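Local coordinates for putative agmatinase (PDB 3LHL), which probably hydrolyses agmatine to putrescine and urea with the help of bound manganese, at residues A[9-14]-A[58-63]; A[43-48]-A[267-272]; A[75-80]-A[102-107]; A[196-201]-A[243-248]. All coordinates share one frame; numbering follows the deposited sequence.

How the contacts relate
Strand 10-15 opens the fold, and contact 1 closes the first loop by pairing it with strand 57-62 at the sheet edge. Segment 43-48 lies within that loop. Its partner is the last helix, 258-278, so contact 2 crosses contact 1 along the chain. Contacts 3 and 4 follow in series, and both fall within the long span that contact 2 closes. Contact 3 joins helices 70-86 and 101-111. Contact 4 pairs strands 196-202 and 240-247 in the sheet centre. Leu270 of contact 2 packs on Ile246, Ile201 and Leu199 of contact 4. Ala104 and Phe105 of contact 3 touch Tyr198 of contact 4. Leu63 of contact 1 meets Ile77 of contact 3.

Contact 1: residues A[9-14]-A[58-63]; sequences NLIVFG and CDYGDL
The first torsion of Ile11 (chi1 -51°) sets CG1 beside the backbone N and CG2 beside the carbonyl carbon, and the two branches touch different residues of 58-63. CD1, beyond CG1, presses on Cys58 CB at 3.4 Å, a tight contact for two carbons. CG2 of Ile11 lies over one face of the Tyr60 ring, 3.9 Å from Tyr60 CG and displaced toward the rim. Phe13 CB meets Tyr60 CB at 3.9 Å. The backbones pair in parallel. Cys58 N donates to Leu10 O, Val12 N to Cys58 O, and Tyr60 N to Val12 O. This pair forms one margin of the parallel sheet of the arginase fold, with 57-62 as one of its two outermost strands within the chain. Between the Val12-Asp59 and Gly14-Asp62 pairs the 58-63 segment has one extra residue, consistent with a beta bulge. Here Gly61 N donates to Asp59 OD1 at 2.8 Å in an Asx turn. Pairing resumes with Gly14 N on Gly61 O at 2.9 Å and Leu63 N on Gly14 O at 2.8 Å. Asp62 OD1 lies 3.4 Å from Gly14 CA. The carboxylate of Asp62 is held from outside by Ser31 and by a salt bridge to Arg35. Ile11 and Phe13 both pack on Ile84 of helix 70-86.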
loop_
_atom_site.group_PDB
_atom_site.type_symbol
_atom_site.label_atom_id
_atom_site.label_comp_id
_atom_site.label_asym_id
_atom_site.label_seq_id
_atom_site.Cartn_x
_atom_site.Cartn_y
_atom_site.Cartn_z
ATOM N N ASN A 9 -6.554 8.252 15.707
ATOM C CA ASN A 9 -7.454 8.063 14.576
ATOM C C ASN A 9 -6.799 7.164 13.526
ATOM O O ASN A 9 -7.478 6.589 12.676
ATOM C CB ASN A 9 -7.819 9.409 13.942
ATOM C CG ASN A 9 -8.578 10.318 14.893
ATOM O OD1 ASN A 9 -9.591 9.923 15.471
ATOM N ND2 ASN A 9 -8.090 11.544 15.056
ATOM N N LEU A 10 -5.476 7.050 13.592
ATOM C CA LEU A 10 -4.723 6.220 12.655
ATOM C C LEU A 10 -4.053 5.080 13.420
ATOM O O LEU A 10 -3.276 5.313 14.353
ATOM C CB LEU A 10 -3.666 7.065 11.941
ATOM C CG LEU A 10 -2.825 6.416 10.834
ATOM C CD1 LEU A 10 -3.727 5.916 9.705
ATOM C CD2 LEU A 10 -1.817 7.437 10.304
ATOM N N ILE A 11 -4.368 3.850 13.026
ATOM C CA ILE A 11 -3.822 2.660 13.669
ATOM C C ILE A 11 -2.889 1.937 12.700
ATOM O O ILE A 11 -3.330 1.365 11.696
ATOM C CB ILE A 11 -4.951 1.696 14.096
ATOM C CG1 ILE A 11 -6.008 2.462 14.904
ATOM C CG2 ILE A 11 -4.374 0.538 14.910
ATOM C CD1 ILE A 11 -5.480 3.127 16.166
ATOM N N VAL A 12 -1.601 1.974 13.018
ATOM C CA VAL A 12 -0.559 1.356 12.208
ATOM C C VAL A 12 -0.212 -0.020 12.754
ATOM O O VAL A 12 0.048 -0.171 13.948
ATOM C CB VAL A 12 0.733 2.203 12.233
ATOM C CG1 VAL A 12 1.777 1.583 11.330
ATOM C CG2 VAL A 12 0.430 3.636 11.829
ATOM N N PHE A 13 -0.204 -1.023 11.885
ATOM C CA PHE A 13 0.136 -2.370 12.321
ATOM C C PHE A 13 0.874 -3.099 11.212
ATOM O O PHE A 13 0.708 -2.794 10.027
ATOM C CB PHE A 13 -1.125 -3.139 12.767
ATOM C CG PHE A 13 -2.097 -3.440 11.660
ATOM C CD1 PHE A 13 -2.095 -4.685 11.035
ATOM C CD2 PHE A 13 -3.023 -2.484 11.250
ATOM C CE1 PHE A 13 -3.004 -4.980 10.017
ATOM C CE2 PHE A 13 -3.936 -2.764 10.232
ATOM C CZ PHE A 13 -3.926 -4.016 9.615
ATOM N N GLY A 14 1.717 -4.044 11.608
ATOM C CA GLY A 14 2.483 -4.793 10.636
ATOM C C GLY A 14 1.916 -6.171 10.395
ATOM O O GLY A 14 1.254 -6.743 11.263
ATOM N N CYS A 58 -1.460 5.437 16.736
ATOM C CA CYS A 58 -1.233 4.239 17.523
ATOM C C CYS A 58 -0.354 3.243 16.795
ATOM O O CYS A 58 -0.574 2.949 15.618
ATOM C CB CYS A 58 -2.566 3.573 17.874
ATOM S SG CYS A 58 -2.383 1.983 18.728
ATOM N N ASP A 59 0.655 2.740 17.501
ATOM C CA ASP A 59 1.562 1.731 16.958
ATOM C C ASP A 59 1.060 0.414 17.535
ATOM O O ASP A 59 1.416 0.050 18.658
ATOM C CB ASP A 59 3.005 1.972 17.424
ATOM C CG ASP A 59 3.958 0.867 16.978
ATOM O OD1 ASP A 59 3.483 -0.240 16.654
ATOM O OD2 ASP A 59 5.187 1.096 16.959
ATOM N N TYR A 60 0.233 -0.292 16.775
ATOM C CA TYR A 60 -0.319 -1.561 17.235
ATOM C C TYR A 60 0.666 -2.719 17.146
ATOM O O TYR A 60 0.366 -3.824 17.585
ATOM C CB TYR A 60 -1.579 -1.898 16.435
ATOM C CG TYR A 60 -2.802 -2.169 17.291
ATOM C CD1 TYR A 60 -3.049 -1.423 18.446
ATOM C CD2 TYR A 60 -3.742 -3.132 16.917
ATOM C CE1 TYR A 60 -4.200 -1.625 19.205
ATOM C CE2 TYR A 60 -4.902 -3.341 17.669
ATOM C CZ TYR A 60 -5.126 -2.583 18.811
ATOM O OH TYR A 60 -6.279 -2.771 19.546
ATOM N N GLY A 61 1.845 -2.466 16.588
ATOM C CA GLY A 61 2.831 -3.519 16.455
ATOM C C GLY A 61 2.464 -4.511 15.361
ATOM O O GLY A 61 1.672 -4.210 14.465
ATOM N N ASP A 62 3.038 -5.707 15.434
ATOM C CA ASP A 62 2.762 -6.725 14.437
ATOM C C ASP A 62 1.582 -7.609 14.807
ATOM O O ASP A 62 1.397 -7.981 15.972
ATOM C CB ASP A 62 3.995 -7.597 14.204
ATOM C CG ASP A 62 5.159 -6.813 13.634
ATOM O OD1 ASP A 62 4.908 -5.893 12.823
ATOM O OD2 ASP A 62 6.320 -7.122 13.983
ATOM N N LEU A 63 0.776 -7.928 13.801
ATOM C CA LEU A 63 -0.381 -8.781 13.988
ATOM C C LEU A 63 0.110 -10.215 14.122
ATOM O O LEU A 63 0.928 -10.676 13.325
ATOM C CB LEU A 63 -1.313 -8.669 12.783
ATOM C CG LEU A 63 -2.489 -9.648 12.746
ATOM C CD1 LEU A 63 -3.435 -9.389 13.926
ATOM C CD2 LEU A 63 -3.214 -9.494 11.417
#

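Contact 2: residues A[43-48]-A[267-272]; sequences TYSPFL and LRELCL
Ser45 OG donates to Glu269 OE1 at 2.6 Å, a short bond between the 43-48 segment and helix 258-278. It meets the carboxylate on the syn side, 17° out of plane. The same hydroxyl oxygen accepts from Leu48 N at 3.3 Å, which makes an ST motif. Ser45 CB also lies against Leu272 CD1 at 3.5 Å. Leu48 CD1 lies 3.8 Å from Glu269 CB, so the aliphatic part of the glutamate is packed as well as its polar end. Arg268 also touches the 43-48 segment, and it holds Glu269 in place. Tyr44 O sits 3.3 Å above one face of its guanidinium, toward the rim, without a hydrogen bond. Ser45 CA lies over the same face. Arg268 NE makes a salt bridge with Glu269 OE2 at 2.7 Å. The oxygen lies in the guanidinium plane, while the NE comes from above the carboxylate plane. NH2 adds a weak bond to the same oxygen. The Arg268 chain reaches this position by a bend at its third torsion (chi3 69°), and that of Glu269 by a bend at its second (chi2 -59°). Farther out, Arg268 NH1 bonds to Glu42 O, just before the segment. Phe231 of helix 229-235 packs on both Leu48 and Glu269. Strand 44-45, antiparallel to strand 50-51, is joined here to the last helix, which itself packs on the parallel sheet. The buried Glu269 carboxylate thus has a hydroxyl donor on one oxygen and an arginine on the other. This pairing would probably keep it ionised and offset its charge locally.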
loop_
_atom_site.group_PDB
_atom_site.type_symbol
_atom_site.label_atom_id
_atom_site.label_comp_id
_atom_site.label_asym_id
_atom_site.label_seq_id
_atom_site.Cartn_x
_atom_site.Cartn_y
_atom_site.Cartn_z
ATOM N N THR A 43 11.099 13.146 13.301
ATOM C CA THR A 43 9.642 13.095 13.322
ATOM C C THR A 43 9.089 14.263 12.511
ATOM O O THR A 43 7.893 14.327 12.231
ATOM C CB THR A 43 9.080 13.186 14.767
ATOM O OG1 THR A 43 9.395 14.467 15.332
ATOM C CG2 THR A 43 9.669 12.084 15.640
ATOM N N TYR A 44 9.971 15.181 12.125
ATOM C CA TYR A 44 9.563 16.344 11.347
ATOM C C TYR A 44 9.843 16.154 9.864
ATOM O O TYR A 44 10.903 15.664 9.472
ATOM C CB TYR A 44 10.295 17.600 11.834
ATOM C CG TYR A 44 10.002 18.829 10.998
ATOM C CD1 TYR A 44 8.718 19.364 10.941
ATOM C CD2 TYR A 44 11.003 19.441 10.244
ATOM C CE1 TYR A 44 8.432 20.481 10.153
ATOM C CE2 TYR A 44 10.730 20.557 9.449
ATOM C CZ TYR A 44 9.442 21.069 9.411
ATOM O OH TYR A 44 9.152 22.161 8.627
ATOM N N SER A 45 8.884 16.549 9.037
ATOM C CA SER A 45 9.040 16.441 7.599
ATOM C C SER A 45 9.163 17.834 7.005
ATOM O O SER A 45 8.191 18.590 6.967
ATOM C CB SER A 45 7.844 15.721 6.975
ATOM O OG SER A 45 7.916 15.760 5.558
ATOM N N PRO A 46 10.371 18.200 6.551
ATOM C CA PRO A 46 10.580 19.524 5.957
ATOM C C PRO A 46 9.845 19.672 4.627
ATOM O O PRO A 46 9.453 20.772 4.248
ATOM C CB PRO A 46 12.101 19.609 5.811
ATOM C CG PRO A 46 12.519 18.166 5.680
ATOM C CD PRO A 46 11.646 17.474 6.696
ATOM N N PHE A 47 9.643 18.556 3.932
ATOM C CA PHE A 47 8.942 18.565 2.650
ATOM C C PHE A 47 7.461 18.904 2.840
ATOM O O PHE A 47 6.887 19.650 2.057
ATOM C CB PHE A 47 9.069 17.194 1.970
ATOM C CG PHE A 47 8.390 17.108 0.626
ATOM C CD1 PHE A 47 8.828 17.885 -0.443
ATOM C CD2 PHE A 47 7.322 16.232 0.424
ATOM C CE1 PHE A 47 8.210 17.793 -1.705
ATOM C CE2 PHE A 47 6.696 16.128 -0.832
ATOM C CZ PHE A 47 7.143 16.911 -1.896
ATOM N N LEU A 48 6.847 18.360 3.883
ATOM C CA LEU A 48 5.432 18.611 4.140
ATOM C C LEU A 48 5.196 19.654 5.231
ATOM O O LEU A 48 4.091 20.180 5.365
ATOM C CB LEU A 48 4.735 17.303 4.544
ATOM C CG LEU A 48 4.774 16.152 3.533
ATOM C CD1 LEU A 48 4.451 14.847 4.241
ATOM C CD2 LEU A 48 3.807 16.416 2.388
ATOM N N LEU A 267 6.531 5.770 5.209
ATOM C CA LEU A 267 5.581 5.514 6.281
ATOM C C LEU A 267 5.289 6.824 7.020
ATOM O O LEU A 267 4.128 7.164 7.280
ATOM C CB LEU A 267 6.150 4.476 7.254
ATOM C CG LEU A 267 5.385 4.275 8.564
ATOM C CD1 LEU A 267 3.960 3.828 8.283
ATOM C CD2 LEU A 267 6.113 3.250 9.418
ATOM N N ARG A 268 6.344 7.564 7.346
ATOM C CA ARG A 268 6.175 8.827 8.061
ATOM C C ARG A 268 5.323 9.839 7.304
ATOM O O ARG A 268 4.342 10.354 7.844
ATOM C CB ARG A 268 7.526 9.467 8.371
ATOM C CG ARG A 268 7.394 10.734 9.210
ATOM C CD ARG A 268 8.717 11.452 9.341
ATOM N NE ARG A 268 9.135 12.032 8.069
ATOM C CZ ARG A 268 10.358 12.483 7.816
ATOM N NH1 ARG A 268 11.299 12.418 8.748
ATOM N NH2 ARG A 268 10.638 13.005 6.631
ATOM N N GLU A 269 5.694 10.123 6.057
ATOM C CA GLU A 269 4.959 11.101 5.259
ATOM C C GLU A 269 3.481 10.735 5.130
ATOM O O GLU A 269 2.611 11.606 5.209
ATOM C CB GLU A 269 5.589 11.244 3.866
ATOM C CG GLU A 269 7.107 11.422 3.875
ATOM C CD GLU A 269 7.573 12.652 4.650
ATOM O OE1 GLU A 269 7.953 13.661 4.013
ATOM O OE2 GLU A 269 7.558 12.610 5.898
ATOM N N LEU A 270 3.195 9.451 4.932
ATOM C CA LEU A 270 1.812 9.011 4.799
ATOM C C LEU A 270 1.038 9.200 6.095
ATOM O O LEU A 270 -0.111 9.625 6.067
ATOM C CB LEU A 270 1.752 7.548 4.355
ATOM C CG LEU A 270 2.087 7.320 2.876
ATOM C CD1 LEU A 270 2.101 5.836 2.571
ATOM C CD2 LEU A 270 1.057 8.033 2.006
ATOM N N CYS A 271 1.659 8.885 7.228
ATOM C CA CYS A 271 0.992 9.063 8.511
ATOM C C CYS A 271 0.681 10.545 8.680
ATOM O O CYS A 271 -0.423 10.920 9.068
ATOM C CB CYS A 271 1.884 8.592 9.665
ATOM S SG CYS A 271 1.986 6.795 9.872
ATOM N N LEU A 272 1.665 11.387 8.385
ATOM C CA LEU A 272 1.480 12.824 8.505
ATOM C C LEU A 272 0.305 13.288 7.646
ATOM O O LEU A 272 -0.623 13.934 8.132
ATOM C CB LEU A 272 2.762 13.549 8.092
ATOM C CG LEU A 272 3.921 13.371 9.078
ATOM C CD1 LEU A 272 5.196 13.973 8.513
ATOM C CD2 LEU A 272 3.556 14.024 10.406
#

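Contact 3: residues A[75-80]-A[102-107]; sequences KEIYQE and LPAFKA
Ile77 and Tyr78 of helix 70-86 pack on Pro103, Ala104, Lys106 and Ala107 of helix 101-111. The two helices belong to successive beta-alpha-beta units of the arginase fold and share strand 90-95, whose Met93 touches both Ile77 and Ala104. Their short segments run in roughly the same direction, crossing at -35° with axes 7.8 Å apart. Apolar contact comes first. Ile77 CG2 meets Pro103 CG at 3.7 Å, and the two side chains lie aslant of each other. Ile77 CB is equally near the same ring carbon. Tyr78 CB meets Pro103 CB at 4.0 Å.

The second kind of contact is that of an aromatic edge with a helix backbone. With CG of Tyr78 trans to the backbone N (chi1 -178°), the ring reaches across to the other helix. CD1 of Tyr78 comes 3.3 Å from Pro103 O, which lies near the ring plane. That oxygen is already the acceptor of a helical bond from Ala107 N. Tyr78 CE1 lies 3.8 Å from Lys106 C, which is also near the ring plane.

Polar bonding is met outside the two segments. Tyr78 OH bonds to Glu110, farther along helix 101-111. No hydrogen bond joins the segments themselves. At the close of the interface, Ala107 CB lies 3.8 Å from both Tyr78 O and Tyr78 CE1.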
loop_
_atom_site.group_PDB
_atom_site.type_symbol
_atom_site.label_atom_id
_atom_site.label_comp_id
_atom_site.label_asym_id
_atom_site.label_seq_id
_atom_site.Cartn_x
_atom_site.Cartn_y
_atom_site.Cartn_z
ATOM N N LYS A 75 -7.941 -14.283 6.867
ATOM C CA LYS A 75 -9.049 -14.083 7.798
ATOM C C LYS A 75 -8.601 -13.281 9.014
ATOM O O LYS A 75 -9.343 -12.438 9.516
ATOM C CB LYS A 75 -9.623 -15.432 8.251
ATOM C CG LYS A 75 -10.338 -16.183 7.140
ATOM C CD LYS A 75 -10.864 -17.533 7.607
ATOM C CE LYS A 75 -11.575 -18.266 6.473
ATOM N NZ LYS A 75 -11.992 -19.635 6.879
ATOM N N GLU A 76 -7.385 -13.543 9.475
ATOM C CA GLU A 76 -6.838 -12.847 10.630
ATOM C C GLU A 76 -6.590 -11.373 10.309
ATOM O O GLU A 76 -6.857 -10.499 11.137
ATOM C CB GLU A 76 -5.542 -13.533 11.082
ATOM C CG GLU A 76 -5.761 -14.996 11.445
ATOM C CD GLU A 76 -4.477 -15.784 11.621
ATOM O OE1 GLU A 76 -3.536 -15.591 10.818
ATOM O OE2 GLU A 76 -4.418 -16.614 12.551
ATOM N N ILE A 77 -6.086 -11.093 9.108
ATOM C CA ILE A 77 -5.837 -9.711 8.714
ATOM C C ILE A 77 -7.185 -9.007 8.650
ATOM O O ILE A 77 -7.341 -7.886 9.129
ATOM C CB ILE A 77 -5.168 -9.619 7.327
ATOM C CG1 ILE A 77 -3.758 -10.216 7.382
ATOM C CG2 ILE A 77 -5.117 -8.167 6.874
ATOM C CD1 ILE A 77 -3.118 -10.409 6.011
ATOM N N TYR A 78 -8.161 -9.689 8.060
ATOM C CA TYR A 78 -9.507 -9.150 7.935
ATOM C C TYR A 78 -10.038 -8.742 9.302
ATOM O O TYR A 78 -10.559 -7.643 9.476
ATOM C CB TYR A 78 -10.449 -10.194 7.336
ATOM C CG TYR A 78 -11.850 -9.672 7.141
ATOM C CD1 TYR A 78 -12.163 -8.861 6.052
ATOM C CD2 TYR A 78 -12.859 -9.962 8.060
ATOM C CE1 TYR A 78 -13.448 -8.354 5.881
ATOM C CE2 TYR A 78 -14.145 -9.456 7.900
ATOM C CZ TYR A 78 -14.429 -8.653 6.809
ATOM O OH TYR A 78 -15.695 -8.140 6.644
ATOM N N GLN A 79 -9.909 -9.645 10.267
ATOM C CA GLN A 79 -10.381 -9.388 11.621
ATOM C C GLN A 79 -9.787 -8.127 12.234
ATOM O O GLN A 79 -10.522 -7.276 12.732
ATOM C CB GLN A 79 -10.069 -10.578 12.528
ATOM C CG GLN A 79 -10.915 -11.801 12.259
ATOM C CD GLN A 79 -12.396 -11.505 12.370
ATOM O OE1 GLN A 79 -13.092 -11.367 11.363
ATOM N NE2 GLN A 79 -12.885 -11.390 13.601
ATOM N N GLU A 80 -8.461 -8.011 12.199
ATOM C CA GLU A 80 -7.783 -6.852 12.773
ATOM C C GLU A 80 -8.257 -5.563 12.111
ATOM O O GLU A 80 -8.582 -4.593 12.790
ATOM C CB GLU A 80 -6.263 -6.989 12.619
ATOM C CG GLU A 80 -5.454 -5.866 13.270
ATOM C CD GLU A 80 -5.736 -5.717 14.762
ATOM O OE1 GLU A 80 -5.586 -6.715 15.500
ATOM O OE2 GLU A 80 -6.105 -4.602 15.201
ATOM N N LEU A 102 -5.857 -7.553 0.158
ATOM C CA LEU A 102 -7.197 -8.051 -0.150
ATOM C C LEU A 102 -8.131 -8.073 1.062
ATOM O O LEU A 102 -9.184 -7.437 1.040
ATOM C CB LEU A 102 -7.117 -9.439 -0.802
ATOM C CG LEU A 102 -8.424 -10.158 -1.160
ATOM C CD1 LEU A 102 -9.366 -9.231 -1.941
ATOM C CD2 LEU A 102 -8.088 -11.397 -1.983
ATOM N N PRO A 103 -7.762 -8.800 2.131
ATOM C CA PRO A 103 -8.637 -8.835 3.309
ATOM C C PRO A 103 -8.797 -7.467 3.964
ATOM O O PRO A 103 -9.868 -7.134 4.467
ATOM C CB PRO A 103 -7.950 -9.848 4.227
ATOM C CG PRO A 103 -6.508 -9.763 3.830
ATOM C CD PRO A 103 -6.595 -9.679 2.322
ATOM N N ALA A 104 -7.727 -6.676 3.947
ATOM C CA ALA A 104 -7.754 -5.347 4.540
ATOM C C ALA A 104 -8.763 -4.493 3.792
ATOM O O ALA A 104 -9.602 -3.817 4.397
ATOM C CB ALA A 104 -6.374 -4.711 4.464
ATOM N N PHE A 105 -8.673 -4.530 2.466
ATOM C CA PHE A 105 -9.576 -3.768 1.628
ATOM C C PHE A 105 -11.006 -4.206 1.897
ATOM O O PHE A 105 -11.900 -3.372 2.029
ATOM C CB PHE A 105 -9.271 -3.982 0.146
ATOM C CG PHE A 105 -10.295 -3.367 -0.756
ATOM C CD1 PHE A 105 -10.380 -1.981 -0.884
ATOM C CD2 PHE A 105 -11.239 -4.163 -1.401
ATOM C CE1 PHE A 105 -11.399 -1.399 -1.636
ATOM C CE2 PHE A 105 -12.258 -3.597 -2.153
ATOM C CZ PHE A 105 -12.343 -2.211 -2.272
ATOM N N LYS A 106 -11.219 -5.515 1.980
ATOM C CA LYS A 106 -12.561 -6.022 2.230
ATOM C C LYS A 106 -13.152 -5.443 3.508
ATOM O O LYS A 106 -14.297 -4.992 3.517
ATOM C CB LYS A 106 -12.559 -7.552 2.295
ATOM C CG LYS A 106 -12.472 -8.213 0.922
ATOM C CD LYS A 106 -12.453 -9.729 1.017
ATOM C CE LYS A 106 -12.367 -10.358 -0.364
ATOM N NZ LYS A 106 -12.368 -11.845 -0.308
ATOM N N ALA A 107 -12.368 -5.449 4.581
ATOM C CA ALA A 107 -12.831 -4.924 5.857
ATOM C C ALA A 107 -13.235 -3.455 5.709
ATOM O O ALA A 107 -14.198 -3.005 6.325
ATOM C CB ALA A 107 -11.738 -5.074 6.919
#

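Contact 4: residues A[196-201]-A[243-248]; sequences NIYLTI and GCDIVE
Tyr198 OH donates to Asp245 OD2 at 2.7 Å, on the anti side of the carboxylate. The ring and carboxylate planes stand 60° apart, and OD2 lies at the ring edge. The first torsion of Asp245 (chi1 71°) puts CG between N and the carbonyl carbon, which brings the carboxylate within bonding distance of Tyr198 OH and close to Thr200 OG1. Thr200 OG1 is 3.0 Å from Asp245 OD1, with the two side chains running alongside each other. The main partner of Thr200 OG1 is His98 NE2, and His98 is a manganese ligand. Thr200 is thus a second-shell residue of the metal site. Asp245 OD2 also bonds to Thr101. A water donates to Tyr198 OH at 2.9 Å and to Cys244 O at 3.0 Å.

The two strands run in parallel and exchange four backbone bonds. Leu199 N donates to Gly243 O and Ile201 N to Asp245 O. In return Asp245 N and Val247 N donate to Leu199 O and Ile201 O. Gly243 lies under one face of the Tyr198 ring, with Gly243 CA 3.9 Å from Tyr198 CD1. On the other face of the sheet, Leu199 CD2 meets Cys244 SG at 3.9 Å, and Ile201 CB meets Ile246 CG2 at 4.3 Å. Just after strand 240-247, Glu248 OE2 bonds to His98 N. Glu248 is a known ligand of a third manganese, not bound to this chain here. The pair fills the middle of the sheet. Strand 115-120 flanks 196-202, strand 90-95 flanks 240-247, and helix 258-278 packs on Leu199, Ile201, Cys244 and Ile246.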
loop_
_atom_site.group_PDB
_atom_site.type_symbol
_atom_site.label_atom_id
_atom_site.label_comp_id
_atom_site.label_asym_id
_atom_site.label_seq_id
_atom_site.Cartn_x
_atom_site.Cartn_y
_atom_site.Cartn_z
ATOM N N ASN A 196 -14.110 8.610 -1.062
ATOM C CA ASN A 196 -13.452 7.742 -0.096
ATOM C C ASN A 196 -12.463 6.854 -0.838
ATOM O O ASN A 196 -12.806 6.196 -1.823
ATOM C CB ASN A 196 -14.491 6.897 0.637
ATOM C CG ASN A 196 -15.449 7.741 1.449
ATOM O OD1 ASN A 196 -16.663 7.529 1.422
ATOM N ND2 ASN A 196 -14.907 8.706 2.183
ATOM N N ILE A 197 -11.233 6.830 -0.343
ATOM C CA ILE A 197 -10.175 6.082 -0.993
ATOM C C ILE A 197 -9.440 5.052 -0.137
ATOM O O ILE A 197 -9.235 5.242 1.065
ATOM C CB ILE A 197 -9.111 7.083 -1.572
ATOM C CG1 ILE A 197 -9.602 7.678 -2.895
ATOM C CG2 ILE A 197 -7.762 6.399 -1.762
ATOM C CD1 ILE A 197 -10.779 8.631 -2.769
ATOM N N TYR A 198 -9.067 3.946 -0.772
ATOM C CA TYR A 198 -8.250 2.943 -0.107
ATOM C C TYR A 198 -6.944 3.066 -0.883
ATOM O O TYR A 198 -6.907 2.820 -2.089
ATOM C CB TYR A 198 -8.776 1.522 -0.267
ATOM C CG TYR A 198 -7.916 0.548 0.513
ATOM C CD1 TYR A 198 -8.238 0.194 1.822
ATOM C CD2 TYR A 198 -6.719 0.065 -0.021
ATOM C CE1 TYR A 198 -7.386 -0.612 2.583
ATOM C CE2 TYR A 198 -5.861 -0.737 0.730
ATOM C CZ TYR A 198 -6.199 -1.072 2.032
ATOM O OH TYR A 198 -5.339 -1.845 2.786
ATOM N N LEU A 199 -5.883 3.469 -0.199
ATOM C CA LEU A 199 -4.589 3.646 -0.845
ATOM C C LEU A 199 -3.654 2.475 -0.603
ATOM O O LEU A 199 -3.261 2.209 0.530
ATOM C CB LEU A 199 -3.940 4.934 -0.338
ATOM C CG LEU A 199 -2.502 5.236 -0.760
ATOM C CD1 LEU A 199 -2.421 5.445 -2.263
ATOM C CD2 LEU A 199 -2.024 6.480 -0.014
ATOM N N THR A 200 -3.305 1.768 -1.671
ATOM C CA THR A 200 -2.395 0.636 -1.569
ATOM C C THR A 200 -1.135 0.936 -2.373
ATOM O O THR A 200 -1.177 1.111 -3.593
ATOM C CB THR A 200 -3.042 -0.681 -2.085
ATOM O OG1 THR A 200 -2.077 -1.742 -2.010
ATOM C CG2 THR A 200 -3.530 -0.527 -3.526
ATOM N N ILE A 201 -0.013 0.995 -1.673
ATOM C CA ILE A 201 1.264 1.294 -2.301
ATOM C C ILE A 201 2.251 0.127 -2.284
ATOM O O ILE A 201 2.769 -0.248 -1.227
ATOM C CB ILE A 201 1.939 2.508 -1.612
ATOM C CG1 ILE A 201 1.148 3.779 -1.922
ATOM C CG2 ILE A 201 3.398 2.643 -2.067
ATOM C CD1 ILE A 201 1.703 5.023 -1.257
ATOM N N GLY A 243 -8.384 3.956 4.497
ATOM C CA GLY A 243 -7.589 2.756 4.653
ATOM C C GLY A 243 -6.316 2.918 3.845
ATOM O O GLY A 243 -6.338 3.516 2.765
ATOM N N CYS A 244 -5.206 2.387 4.347
ATOM C CA CYS A 244 -3.938 2.520 3.643
ATOM C C CYS A 244 -2.945 1.408 3.972
ATOM O O CYS A 244 -3.042 0.756 5.016
ATOM C CB CYS A 244 -3.315 3.882 3.983
ATOM S SG CYS A 244 -1.728 4.240 3.182
ATOM N N ASP A 245 -1.995 1.193 3.065
ATOM C CA ASP A 245 -0.953 0.200 3.278
ATOM C C ASP A 245 0.227 0.379 2.320
ATOM O O ASP A 245 0.092 0.973 1.247
ATOM C CB ASP A 245 -1.517 -1.227 3.148
ATOM C CG ASP A 245 -1.889 -1.603 1.711
ATOM O OD1 ASP A 245 -1.061 -1.391 0.793
ATOM O OD2 ASP A 245 -3.007 -2.129 1.504
ATOM N N ILE A 246 1.392 -0.100 2.742
ATOM C CA ILE A 246 2.593 -0.072 1.915
ATOM C C ILE A 246 3.057 -1.524 1.976
ATOM O O ILE A 246 3.019 -2.146 3.038
ATOM C CB ILE A 246 3.695 0.871 2.473
ATOM C CG1 ILE A 246 4.089 0.455 3.893
ATOM C CG2 ILE A 246 3.209 2.317 2.442
ATOM C CD1 ILE A 246 5.199 1.315 4.497
ATOM N N VAL A 247 3.483 -2.076 0.850
ATOM C CA VAL A 247 3.872 -3.476 0.843
ATOM C C VAL A 247 5.058 -3.803 -0.045
ATOM O O VAL A 247 5.543 -2.962 -0.790
ATOM C CB VAL A 247 2.673 -4.356 0.376
ATOM C CG1 VAL A 247 1.484 -4.183 1.322
ATOM C CG2 VAL A 247 2.267 -3.956 -1.039
ATOM N N GLU A 248 5.505 -5.051 0.062
ATOM C CA GLU A 248 6.593 -5.605 -0.731
ATOM C C GLU A 248 8.026 -5.195 -0.378
ATOM O O GLU A 248 8.955 -5.436 -1.157
ATOM C CB GLU A 248 6.313 -5.378 -2.226
ATOM C CG GLU A 248 5.080 -6.134 -2.737
ATOM C CD GLU A 248 5.181 -7.659 -2.562
ATOM O OE1 GLU A 248 6.046 -8.121 -1.788
ATOM O OE2 GLU A 248 4.382 -8.401 -3.188
HETATM O O HOH W 1 -5.376 -1.027 5.601
#